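Long-range contacts in probable conserved lipoprotein LPPA (Mycobacterium tuberculosis, PDB 2V7S), which is of unknown function but is probably a membrane-anchored lipoprotein of the mycobacterial cell envelope, belonging to a family confined to pathogenic mycobacteria: residues I94-A102 with A112-V120; S119-S127 with R172-T180. One frame throughout, in Å; residues are numbered along the deposited sequence.

Interaction 1: I94-A102 with A112-V120; sequences IQQSDRNGA and ARRPIANSV
The end of helix 92-100 and the short strand after it are tied to the chain running from strand 112-114 to strand 120-122 by an antiparallel pairing and a buried aspartate. Ala102 and Arg114 form a hydrogen-bonded pair: Ala102 N gives to Arg114 O at 2.9 Å, and Arg114 N returns a bond to Ala102 O. Gly101, with positive phi, turns the chain out of the helix into this pairing; its CA lies 3.4 Å from Arg114 O. One turn back, Asp98 OD2 accepts from Ser119 N at 2.9 Å, a bond that arrives 44° out of the carboxylate plane, and Ser119 OG lies 2.7 Å from the same oxygen. Between these ends Ile116 stands across Asp98 at about a right angle. With CG1 anti to the carbonyl carbon and chi2 extended (170°), its CD1 comes within 3.5 Å of Gly101 C. A water bridges Asp98 O and Ile116 N. The extended Arg113 chain brings NH1 to a lone pair of Asn100 O at 3.1 Å, while its NE donates to Ala109 O. Arg63 of helix 59-80 touches Asp98, Thr184 of strand 179-184 lies against Ile116, and strand 112-114 pairs on its other side with strand 188-189 (Arg113 with Phe188).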
ATOM      1  N   ILE A  94      25.742  18.567   9.397  1.00 16.85           N
ATOM      2  CA  ILE A  94      25.203  17.538  10.294  1.00 17.78           C
ATOM      3  C   ILE A  94      23.902  18.031  10.970  1.00 18.67           C
ATOM      4  O   ILE A  94      22.915  17.278  11.088  1.00 17.69           O
ATOM      5  CB  ILE A  94      26.203  17.154  11.397  1.00 16.31           C
ATOM      6  CG1 ILE A  94      27.448  16.518  10.801  1.00 18.87           C
ATOM      7  CG2 ILE A  94      25.541  16.200  12.400  1.00 18.08           C
ATOM      8  CD1 ILE A  94      27.362  15.031  10.442  1.00 20.38           C
ATOM      9  N   GLN A  95      23.920  19.288  11.429  1.00 20.10           N
ATOM     10  CA  GLN A  95      22.759  19.849  12.136  1.00 21.76           C
ATOM     11  C   GLN A  95      21.557  19.835  11.195  1.00 21.39           C
ATOM     12  O   GLN A  95      20.488  19.435  11.604  1.00 21.53           O
ATOM     13  CB  GLN A  95      23.021  21.259  12.676  1.00 21.28           C
ATOM     14  CG  GLN A  95      23.879  21.287  13.945  1.00 23.10           C
ATOM     15  CD  GLN A  95      24.315  22.692  14.345  1.00 26.01           C
ATOM     16  OE1 GLN A  95      24.267  23.654  13.552  1.00 30.54           O
ATOM     17  NE2 GLN A  95      24.770  22.814  15.584  1.00 30.46           N
ATOM     18  N   GLN A  96      21.748  20.277   9.948  1.00 21.66           N
ATOM     19  CA  GLN A  96      20.646  20.316   8.995  1.00 22.46           C
ATOM     20  C   GLN A  96      20.131  18.909   8.689  1.00 22.19           C
ATOM     21  O   GLN A  96      18.946  18.689   8.649  1.00 21.59           O
ATOM     22  CB  GLN A  96      21.066  21.004   7.697  1.00 22.85           C
ATOM     23  CG  GLN A  96      19.908  21.165   6.717  1.00 28.37           C
ATOM     24  CD  GLN A  96      18.814  22.043   7.293  1.00 34.37           C
ATOM     25  OE1 GLN A  96      17.817  21.550   7.844  1.00 37.13           O
ATOM     26  NE2 GLN A  96      19.012  23.359   7.203  1.00 37.01           N
ATOM     27  N   SER A  97      21.048  17.975   8.458  1.00 22.09           N
ATOM     28  CA  SER A  97      20.690  16.585   8.216  1.00 23.50           C
ATOM     29  C   SER A  97      19.884  15.973   9.364  1.00 23.18           C
ATOM     30  O   SER A  97      18.838  15.346   9.135  1.00 24.16           O
ATOM     31  CB  SER A  97      21.945  15.757   7.928  1.00 23.48           C
ATOM     32  OG  SER A  97      21.582  14.426   7.665  1.00 27.40           O
ATOM     33  N   ASP A  98      20.340  16.154  10.598  1.00 22.93           N
ATOM     34  CA  ASP A  98      19.589  15.633  11.736  1.00 23.88           C
ATOM     35  C   ASP A  98      18.202  16.269  11.799  1.00 23.61           C
ATOM     36  O   ASP A  98      17.221  15.573  11.998  1.00 24.77           O
ATOM     37  CB  ASP A  98      20.307  15.885  13.053  1.00 23.30           C
ATOM     38  CG  ASP A  98      21.630  15.144  13.145  1.00 25.22           C
ATOM     39  OD1 ASP A  98      21.862  14.214  12.330  1.00 27.03           O
ATOM     40  OD2 ASP A  98      22.438  15.524  14.017  1.00 27.80           O
ATOM     41  N   ARG A  99      18.163  17.580  11.602  1.00 23.70           N
ATOM     42  CA  ARG A  99      16.915  18.368  11.612  1.00 26.53           C
ATOM     43  C   ARG A  99      15.875  17.822  10.614  1.00 25.34           C
ATOM     44  O   ARG A  99      14.696  17.672  10.939  1.00 25.82           O
ATOM     45  CB  ARG A  99      17.255  19.835  11.307  1.00 25.88           C
ATOM     46  CG  ARG A  99      16.097  20.813  11.355  1.00 30.85           C
ATOM     47  CD  ARG A  99      16.563  22.236  10.955  1.00 30.72           C
ATOM     48  NE  ARG A  99      17.727  22.660  11.740  1.00 38.74           N
ATOM     49  CZ  ARG A  99      18.772  23.334  11.253  1.00 41.04           C
ATOM     50  NH1 ARG A  99      18.822  23.677   9.972  1.00 43.30           N
ATOM     51  NH2 ARG A  99      19.778  23.664  12.056  1.00 42.31           N
ATOM     52  N   ASN A 100      16.332  17.499   9.419  1.00 25.43           N
ATOM     53  CA  ASN A 100      15.482  16.936   8.356  1.00 25.62           C
ATOM     54  C   ASN A 100      14.906  15.534   8.617  1.00 24.86           C
ATOM     55  O   ASN A 100      13.928  15.131   7.981  1.00 24.83           O
ATOM     56  CB  ASN A 100      16.289  16.893   7.062  1.00 25.87           C
ATOM     57  CG  ASN A 100      16.579  18.274   6.502  1.00 29.44           C
ATOM     58  OD1 ASN A 100      16.013  19.287   6.945  1.00 32.42           O
ATOM     59  ND2 ASN A 100      17.496  18.326   5.534  1.00 28.83           N
ATOM     60  N   GLY A 101      15.554  14.771   9.491  1.00 24.08           N
ATOM     61  CA  GLY A 101      15.107  13.425   9.849  1.00 22.75           C
ATOM     62  C   GLY A 101      15.295  12.344   8.779  1.00 22.97           C
ATOM     63  O   GLY A 101      15.961  12.566   7.772  1.00 22.81           O
ATOM     64  N   ALA A 102      14.716  11.167   9.009  1.00 22.94           N
ATOM     65  CA  ALA A 102      14.847  10.058   8.088  1.00 23.95           C
ATOM     66  C   ALA A 102      13.461   9.728   7.537  1.00 23.64           C
ATOM     67  O   ALA A 102      12.441  10.143   8.110  1.00 23.55           O
ATOM     68  CB  ALA A 102      15.469   8.853   8.801  1.00 24.56           C
ATOM     69  N   ALA A 112       5.055  12.317   7.045  1.00 18.13           N
ATOM     70  CA  ALA A 112       5.606  11.803   8.287  1.00 19.20           C
ATOM     71  C   ALA A 112       7.114  11.573   8.109  1.00 18.91           C
ATOM     72  O   ALA A 112       7.564  11.361   6.991  1.00 19.15           O
ATOM     73  CB  ALA A 112       4.954  10.517   8.662  1.00 17.73           C
ATOM     74  N   ARG A 113       7.871  11.687   9.198  1.00 20.12           N
ATOM     75  CA  ARG A 113       9.329  11.426   9.194  1.00 21.26           C
ATOM     76  C   ARG A 113       9.688  10.763  10.502  1.00 20.92           C
ATOM     77  O   ARG A 113       8.933  10.851  11.483  1.00 20.12           O
ATOM     78  CB  ARG A 113      10.134  12.726   9.047  1.00 20.89           C
ATOM     79  CG  ARG A 113       9.977  13.390   7.684  1.00 22.72           C
ATOM     80  CD  ARG A 113      10.620  14.774   7.639  1.00 23.88           C
ATOM     81  NE  ARG A 113      10.128  15.517   6.488  1.00 23.54           N
ATOM     82  CZ  ARG A 113      10.758  16.534   5.905  1.00 27.08           C
ATOM     83  NH1 ARG A 113      11.945  16.944   6.360  1.00 29.59           N
ATOM     84  NH2 ARG A 113      10.213  17.125   4.843  1.00 27.24           N
ATOM     85  N   ARG A 114      10.860  10.125  10.510  1.00 20.97           N
ATOM     86  CA  ARG A 114      11.420   9.534  11.710  1.00 20.87           C
ATOM     87  C   ARG A 114      12.428  10.561  12.253  1.00 20.90           C
ATOM     88  O   ARG A 114      13.355  10.978  11.507  1.00 18.73           O
ATOM     89  CB  ARG A 114      12.129   8.213  11.341  1.00 20.71           C
ATOM     90  CG  ARG A 114      11.181   7.101  10.814  1.00 19.19           C
ATOM     91  CD  ARG A 114      12.019   5.838  10.459  1.00 23.25           C
ATOM     92  NE  ARG A 114      12.583   5.166  11.650  1.00 28.68           N
ATOM     93  CZ  ARG A 114      13.711   4.433  11.655  1.00 34.70           C
ATOM     94  NH1 ARG A 114      14.428   4.272  10.541  1.00 33.58           N
ATOM     95  NH2 ARG A 114      14.154   3.866  12.783  1.00 32.81           N
ATOM     96  N   PRO A 115      12.235  11.018  13.518  1.00 21.16           N
ATOM     97  CA  PRO A 115      13.179  12.007  14.053  1.00 21.46           C
ATOM     98  C   PRO A 115      14.566  11.414  14.246  1.00 22.48           C
ATOM     99  O   PRO A 115      14.692  10.224  14.503  1.00 22.30           O
ATOM    100  CB  PRO A 115      12.586  12.391  15.399  1.00 21.88           C
ATOM    101  CG  PRO A 115      11.587  11.325  15.749  1.00 24.25           C
ATOM    102  CD  PRO A 115      11.152  10.687  14.466  1.00 19.02           C
ATOM    103  N   ILE A 116      15.581  12.264  14.085  1.00 22.26           N
ATOM    104  CA  ILE A 116      16.959  11.910  14.370  1.00 22.21           C
ATOM    105  C   ILE A 116      17.393  12.913  15.434  1.00 21.75           C
ATOM    106  O   ILE A 116      17.306  14.153  15.258  1.00 20.41           O
ATOM    107  CB  ILE A 116      17.846  12.064  13.121  1.00 21.49           C
ATOM    108  CG1 ILE A 116      17.419  11.094  11.992  1.00 20.29           C
ATOM    109  CG2 ILE A 116      19.354  11.933  13.505  1.00 21.85           C
ATOM    110  CD1 ILE A 116      18.114  11.396  10.656  1.00 23.03           C
ATOM    111  N   ALA A 117      17.803  12.393  16.571  1.00 22.18           N
ATOM    112  CA  ALA A 117      18.239  13.265  17.662  1.00 22.03           C
ATOM    113  C   ALA A 117      19.530  14.033  17.225  1.00 22.70           C
ATOM    114  O   ALA A 117      20.354  13.490  16.436  1.00 22.48           O
ATOM    115  CB  ALA A 117      18.458  12.412  18.896  1.00 20.92           C
ATOM    116  N   ASN A 118      19.727  15.284  17.678  1.00 22.11           N
ATOM    117  CA  ASN A 118      21.007  15.960  17.371  1.00 22.50           C
ATOM    118  C   ASN A 118      22.138  14.974  17.702  1.00 22.09           C
ATOM    119  O   ASN A 118      22.148  14.405  18.801  1.00 21.33           O
ATOM    120  CB  ASN A 118      21.191  17.238  18.194  1.00 22.21           C
ATOM    121  CG  ASN A 118      20.143  18.304  17.897  1.00 24.03           C
ATOM    122  OD1 ASN A 118      19.281  18.149  17.043  1.00 29.76           O
ATOM    123  ND2 ASN A 118      20.213  19.390  18.630  1.00 31.01           N
ATOM    124  N   SER A 119      23.048  14.765  16.751  1.00 21.57           N
ATOM    125  CA  SER A 119      24.210  13.891  16.932  1.00 22.06           C
ATOM    126  C   SER A 119      25.104  14.335  18.111  1.00 20.81           C
ATOM    127  O   SER A 119      25.359  15.515  18.299  1.00 20.38           O
ATOM    128  CB  SER A 119      25.077  13.853  15.674  1.00 23.10           C
ATOM    129  OG  SER A 119      24.291  13.560  14.519  1.00 28.99           O
ATOM    130  N   VAL A 120      25.562  13.356  18.882  1.00 20.17           N
ATOM    131  CA  VAL A 120      26.391  13.566  20.051  1.00 19.63           C
ATOM    132  C   VAL A 120      27.795  13.096  19.669  1.00 20.84           C
ATOM    133  O   VAL A 120      27.933  12.000  19.115  1.00 18.65           O
ATOM    134  CB  VAL A 120      25.873  12.769  21.256  1.00 20.28           C
ATOM    135  CG1 VAL A 120      26.976  12.641  22.325  1.00 18.55           C
ATOM    136  CG2 VAL A 120      24.604  13.447  21.887  1.00 19.82           C
TER
HETATM  137  O   HOH W   1      20.060  19.604  14.386  1.00 24.99           O
HETATM  138  O   HOH W   2      14.916  14.905  13.134  1.00 18.05           O

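Interaction 2: S119-S127 with R172-T180; sequences SVMFGATFS and RLLQIKFAT
Phe122 and Phe126, from a strand and the loop after it, place their rings beside Ala179 and Leu173 of the neighbouring hairpin. The two rings meet edge to face: CZ of Phe126 sits 3.8 Å above the centre of the Phe122 ring. Ala179 CB lies at the edge of the Phe126 ring, near its plane and 3.6 Å from CE1, whereas Leu173 CD1 comes in obliquely, 3.6 Å from Phe122 CE1. In Phe126, CG lies anti to the carbonyl carbon (chi1 -66°), which turns the ring inward to Ala179. The Gln175 amide lies at the edge of this ring, close to its plane (planes 11° apart), against the Thr125-Phe126 backbone. On the other face of the sheet, Met121, a selenomethionine, and Thr180 form a non-hydrogen-bonded antiparallel pair. Bends at chi2 and chi3 fold the Met121 chain toward Phe178, giving an oblique Met-aromatic contact with SE 4.3 Å from the ring centroid. Phe122 N donates to Ala179 O at 2.9 Å, almost straight at 176°. Where the strands part, a water accepts from Ala179 N and donates to Phe122 O and, weakly, Ala124 O. Helices 59-80 and 128-143 pack over the phenylalanines, Val77 touching both and Phe131 and Ala134 touching Phe126. The contact, chiefly apolar, thus joins strand 120-122 and its following loop to the hairpin, with direct and water-mediated backbone bonds at the strand end.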
ATOM      1  N   SER A 119      23.048  14.765  16.751  1.00 21.57           N
ATOM      2  CA  SER A 119      24.210  13.891  16.932  1.00 22.06           C
ATOM      3  C   SER A 119      25.104  14.335  18.111  1.00 20.81           C
ATOM      4  O   SER A 119      25.359  15.515  18.299  1.00 20.38           O
ATOM      5  CB  SER A 119      25.077  13.853  15.674  1.00 23.10           C
ATOM      6  OG  SER A 119      24.291  13.560  14.519  1.00 28.99           O
ATOM      7  N   VAL A 120      25.562  13.356  18.882  1.00 20.17           N
ATOM      8  CA  VAL A 120      26.391  13.566  20.051  1.00 19.63           C
ATOM      9  C   VAL A 120      27.795  13.096  19.669  1.00 20.84           C
ATOM     10  O   VAL A 120      27.933  12.000  19.115  1.00 18.65           O
ATOM     11  CB  VAL A 120      25.873  12.769  21.256  1.00 20.28           C
ATOM     12  CG1 VAL A 120      26.976  12.641  22.325  1.00 18.55           C
ATOM     13  CG2 VAL A 120      24.604  13.447  21.887  1.00 19.82           C
HETATM   14  N   MSE A 121      28.813  13.932  19.931  1.00 18.94           N
HETATM   15  CA  MSE A 121      30.217  13.558  19.715  1.00 21.17           C
HETATM   16  C   MSE A 121      30.943  13.463  21.063  1.00 20.92           C
HETATM   17  O   MSE A 121      30.949  14.447  21.813  1.00 19.60           O
HETATM   18  CB  MSE A 121      30.898  14.671  18.933  1.00 21.09           C
HETATM   19  CG  MSE A 121      32.395  14.445  18.758  1.00 30.22           C
HETATM   20 SE   MSE A 121      32.661  13.139  17.350  1.00 51.28          SE
HETATM   21  CE  MSE A 121      32.043  14.291  15.840  1.00 41.31           C
ATOM     22  N   PHE A 122      31.602  12.338  21.362  1.00 20.08           N
ATOM     23  CA  PHE A 122      32.316  12.231  22.655  1.00 18.89           C
ATOM     24  C   PHE A 122      33.747  12.761  22.468  1.00 18.55           C
ATOM     25  O   PHE A 122      34.261  12.751  21.364  1.00 18.80           O
ATOM     26  CB  PHE A 122      32.309  10.798  23.215  1.00 18.04           C
ATOM     27  CG  PHE A 122      30.926  10.330  23.646  1.00 19.76           C
ATOM     28  CD1 PHE A 122      30.139   9.582  22.775  1.00 19.65           C
ATOM     29  CD2 PHE A 122      30.433  10.650  24.907  1.00 19.11           C
ATOM     30  CE1 PHE A 122      28.845   9.163  23.159  1.00 19.10           C
ATOM     31  CE2 PHE A 122      29.113  10.255  25.305  1.00 19.90           C
ATOM     32  CZ  PHE A 122      28.354   9.478  24.402  1.00 18.90           C
ATOM     33  N   GLY A 123      34.337  13.281  23.535  1.00 18.83           N
ATOM     34  CA  GLY A 123      35.660  13.901  23.472  1.00 17.56           C
ATOM     35  C   GLY A 123      36.742  12.853  23.298  1.00 18.34           C
ATOM     36  O   GLY A 123      37.645  12.986  22.432  1.00 19.44           O
ATOM     37  N   ALA A 124      36.665  11.818  24.120  1.00 17.57           N
ATOM     38  CA  ALA A 124      37.667  10.744  24.123  1.00 17.88           C
ATOM     39  C   ALA A 124      37.086   9.462  23.543  1.00 17.93           C
ATOM     40  O   ALA A 124      35.842   9.260  23.565  1.00 18.46           O
ATOM     41  CB  ALA A 124      38.162  10.488  25.545  1.00 18.74           C
ATOM     42  N   THR A 125      37.955   8.588  23.035  1.00 17.73           N
ATOM     43  CA  THR A 125      37.470   7.261  22.651  1.00 18.88           C
ATOM     44  C   THR A 125      37.335   6.410  23.933  1.00 18.75           C
ATOM     45  O   THR A 125      37.961   6.717  24.957  1.00 18.20           O
ATOM     46  CB  THR A 125      38.381   6.582  21.619  1.00 18.97           C
ATOM     47  OG1 THR A 125      39.707   6.488  22.120  1.00 18.85           O
ATOM     48  CG2 THR A 125      38.404   7.399  20.314  1.00 19.69           C
ATOM     49  N   PHE A 126      36.554   5.344  23.843  1.00 17.14           N
ATOM     50  CA  PHE A 126      36.296   4.448  24.963  1.00 17.62           C
ATOM     51  C   PHE A 126      37.233   3.255  24.868  1.00 17.98           C
ATOM     52  O   PHE A 126      37.475   2.745  23.771  1.00 16.95           O
ATOM     53  CB  PHE A 126      34.857   3.923  24.852  1.00 17.66           C
ATOM     54  CG  PHE A 126      33.806   4.978  25.020  1.00 19.86           C
ATOM     55  CD1 PHE A 126      33.250   5.611  23.919  1.00 18.85           C
ATOM     56  CD2 PHE A 126      33.316   5.308  26.293  1.00 21.78           C
ATOM     57  CE1 PHE A 126      32.242   6.587  24.074  1.00 19.26           C
ATOM     58  CE2 PHE A 126      32.320   6.305  26.456  1.00 20.50           C
ATOM     59  CZ  PHE A 126      31.779   6.939  25.327  1.00 19.78           C
ATOM     60  N   SER A 127      37.771   2.819  26.008  1.00 18.88           N
ATOM     61  CA  SER A 127      38.392   1.495  26.105  1.00 19.43           C
ATOM     62  C   SER A 127      37.270   0.450  26.005  1.00 19.50           C
ATOM     63  O   SER A 127      36.089   0.801  26.007  1.00 18.58           O
ATOM     64  CB  SER A 127      39.101   1.344  27.450  1.00 19.58           C
ATOM     65  OG  SER A 127      38.108   1.287  28.475  1.00 20.49           O
ATOM     66  N   ARG A 172      22.375   4.067  18.704  1.00 19.89           N
ATOM     67  CA  ARG A 172      23.662   3.524  18.263  1.00 19.48           C
ATOM     68  C   ARG A 172      24.841   4.324  18.824  1.00 19.83           C
ATOM     69  O   ARG A 172      24.919   5.549  18.656  1.00 16.89           O
ATOM     70  CB  ARG A 172      23.763   3.524  16.739  1.00 20.64           C
ATOM     71  CG  ARG A 172      24.892   2.611  16.258  1.00 22.27           C
ATOM     72  CD  ARG A 172      24.970   2.575  14.744  1.00 25.43           C
ATOM     73  NE  ARG A 172      25.983   1.620  14.317  1.00 26.37           N
ATOM     74  CZ  ARG A 172      26.349   1.424  13.054  1.00 29.72           C
ATOM     75  NH1 ARG A 172      27.274   0.519  12.776  1.00 28.38           N
ATOM     76  NH2 ARG A 172      25.800   2.147  12.075  1.00 29.46           N
ATOM     77  N   LEU A 173      25.729   3.594  19.483  1.00 19.35           N
ATOM     78  CA  LEU A 173      26.968   4.109  19.974  1.00 21.42           C
ATOM     79  C   LEU A 173      28.047   3.457  19.113  1.00 20.64           C
ATOM     80  O   LEU A 173      28.264   2.248  19.191  1.00 20.13           O
ATOM     81  CB  LEU A 173      27.118   3.734  21.464  1.00 21.19           C
ATOM     82  CG  LEU A 173      28.351   4.182  22.240  1.00 23.94           C
ATOM     83  CD1 LEU A 173      28.248   5.684  22.439  1.00 21.50           C
ATOM     84  CD2 LEU A 173      28.422   3.476  23.614  1.00 24.02           C
ATOM     85  N   LEU A 174      28.700   4.256  18.267  1.00 20.29           N
ATOM     86  CA  LEU A 174      29.656   3.746  17.329  1.00 19.99           C
ATOM     87  C   LEU A 174      30.978   4.471  17.486  1.00 19.28           C
ATOM     88  O   LEU A 174      31.014   5.685  17.576  1.00 19.68           O
ATOM     89  CB  LEU A 174      29.136   3.930  15.890  1.00 19.30           C
ATOM     90  CG  LEU A 174      30.077   3.596  14.728  1.00 19.98           C
ATOM     91  CD1 LEU A 174      30.384   2.115  14.622  1.00 17.90           C
ATOM     92  CD2 LEU A 174      29.461   4.086  13.423  1.00 21.02           C
ATOM     93  N   GLN A 175      32.058   3.715  17.465  1.00 18.37           N
ATOM     94  CA  GLN A 175      33.383   4.276  17.563  1.00 17.62           C
ATOM     95  C   GLN A 175      34.258   3.614  16.544  1.00 18.19           C
ATOM     96  O   GLN A 175      34.453   2.389  16.592  1.00 17.48           O
ATOM     97  CB  GLN A 175      33.973   4.018  18.939  1.00 17.68           C
ATOM     98  CG  GLN A 175      35.475   4.393  19.068  1.00 17.53           C
ATOM     99  CD  GLN A 175      35.987   4.159  20.474  1.00 17.67           C
ATOM    100  OE1 GLN A 175      36.893   3.334  20.733  1.00 21.32           O
ATOM    101  NE2 GLN A 175      35.417   4.857  21.380  1.00 14.04           N
ATOM    102  N   ILE A 176      34.787   4.413  15.631  1.00 17.11           N
ATOM    103  CA  ILE A 176      35.835   3.947  14.777  1.00 18.90           C
ATOM    104  C   ILE A 176      37.111   4.727  15.161  1.00 18.66           C
ATOM    105  O   ILE A 176      37.970   4.213  15.925  1.00 18.75           O
ATOM    106  CB  ILE A 176      35.453   4.097  13.262  1.00 18.83           C
ATOM    107  CG1 ILE A 176      34.034   3.582  13.001  1.00 21.88           C
ATOM    108  CG2 ILE A 176      36.499   3.424  12.346  1.00 21.60           C
ATOM    109  CD1 ILE A 176      33.862   2.119  13.291  1.00 25.51           C
ATOM    110  N   LYS A 177      37.237   5.944  14.626  1.00 18.34           N
ATOM    111  CA  LYS A 177      38.362   6.833  14.964  1.00 18.50           C
ATOM    112  C   LYS A 177      37.968   7.741  16.138  1.00 18.35           C
ATOM    113  O   LYS A 177      38.816   8.175  16.928  1.00 19.07           O
ATOM    114  CB  LYS A 177      38.783   7.644  13.729  1.00 18.58           C
ATOM    115  CG  LYS A 177      39.271   6.763  12.597  1.00 20.81           C
ATOM    116  CD  LYS A 177      39.894   7.553  11.464  1.00 25.38           C
ATOM    117  CE  LYS A 177      40.480   6.614  10.431  1.00 28.79           C
ATOM    118  NZ  LYS A 177      41.737   7.182   9.857  1.00 29.11           N
ATOM    119  N   PHE A 178      36.669   7.989  16.268  1.00 17.57           N
ATOM    120  CA  PHE A 178      36.101   8.839  17.339  1.00 17.31           C
ATOM    121  C   PHE A 178      34.725   8.249  17.632  1.00 17.42           C
ATOM    122  O   PHE A 178      34.214   7.501  16.800  1.00 17.46           O
ATOM    123  CB  PHE A 178      35.988  10.314  16.904  1.00 17.01           C
ATOM    124  CG  PHE A 178      35.270  10.522  15.574  1.00 18.12           C
ATOM    125  CD1 PHE A 178      35.966  10.465  14.395  1.00 16.98           C
ATOM    126  CD2 PHE A 178      33.885  10.783  15.539  1.00 20.60           C
ATOM    127  CE1 PHE A 178      35.317  10.620  13.161  1.00 19.59           C
ATOM    128  CE2 PHE A 178      33.220  10.975  14.311  1.00 19.60           C
ATOM    129  CZ  PHE A 178      33.931  10.863  13.123  1.00 15.79           C
ATOM    130  N   ALA A 179      34.144   8.565  18.797  1.00 17.27           N
ATOM    131  CA  ALA A 179      32.894   7.975  19.218  1.00 17.47           C
ATOM    132  C   ALA A 179      31.690   8.909  19.124  1.00 18.59           C
ATOM    133  O   ALA A 179      31.770  10.081  19.497  1.00 16.98           O
ATOM    134  CB  ALA A 179      33.016   7.415  20.632  1.00 18.37           C
ATOM    135  N   THR A 180      30.574   8.374  18.622  1.00 18.54           N
ATOM    136  CA  THR A 180      29.352   9.156  18.500  1.00 20.22           C
ATOM    137  C   THR A 180      28.206   8.369  19.098  1.00 20.20           C
ATOM    138  O   THR A 180      28.283   7.150  19.230  1.00 19.42           O
ATOM    139  CB  THR A 180      29.041   9.473  17.006  1.00 21.22           C
ATOM    140  OG1 THR A 180      28.958   8.244  16.254  1.00 22.32           O
ATOM    141  CG2 THR A 180      30.137  10.362  16.398  1.00 21.81           C
TER
HETATM  142  O   HOH W   3      35.512  10.030  20.570  1.00 16.51           O

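Overall arrangement
Interactions 1 and 2 follow one another along the chain and share Ser119 and Val120, their centres lying 18 Å apart. The firm bond of Ser119 N to Asp98 in interaction 1 comes just before strand 120-122, which enters the six-stranded antiparallel sheet between strands 86-88 and 179-184. Strand 179-184 links the two regions: its Thr184 lies by Ile116 in interaction 1, while Ala179 and Thr180 take part in interaction 2. Ser119 OG lies within hydrogen-bonding reach of Asn182 OD1 and Asp98, and one proton cannot serve both. Interaction 1 lies about 8 Å from the chain centre and interaction 2 about 17 Å, centre to centre. A glycerol, probably from crystallisation, lies about 4 Å from the Met121 side chain.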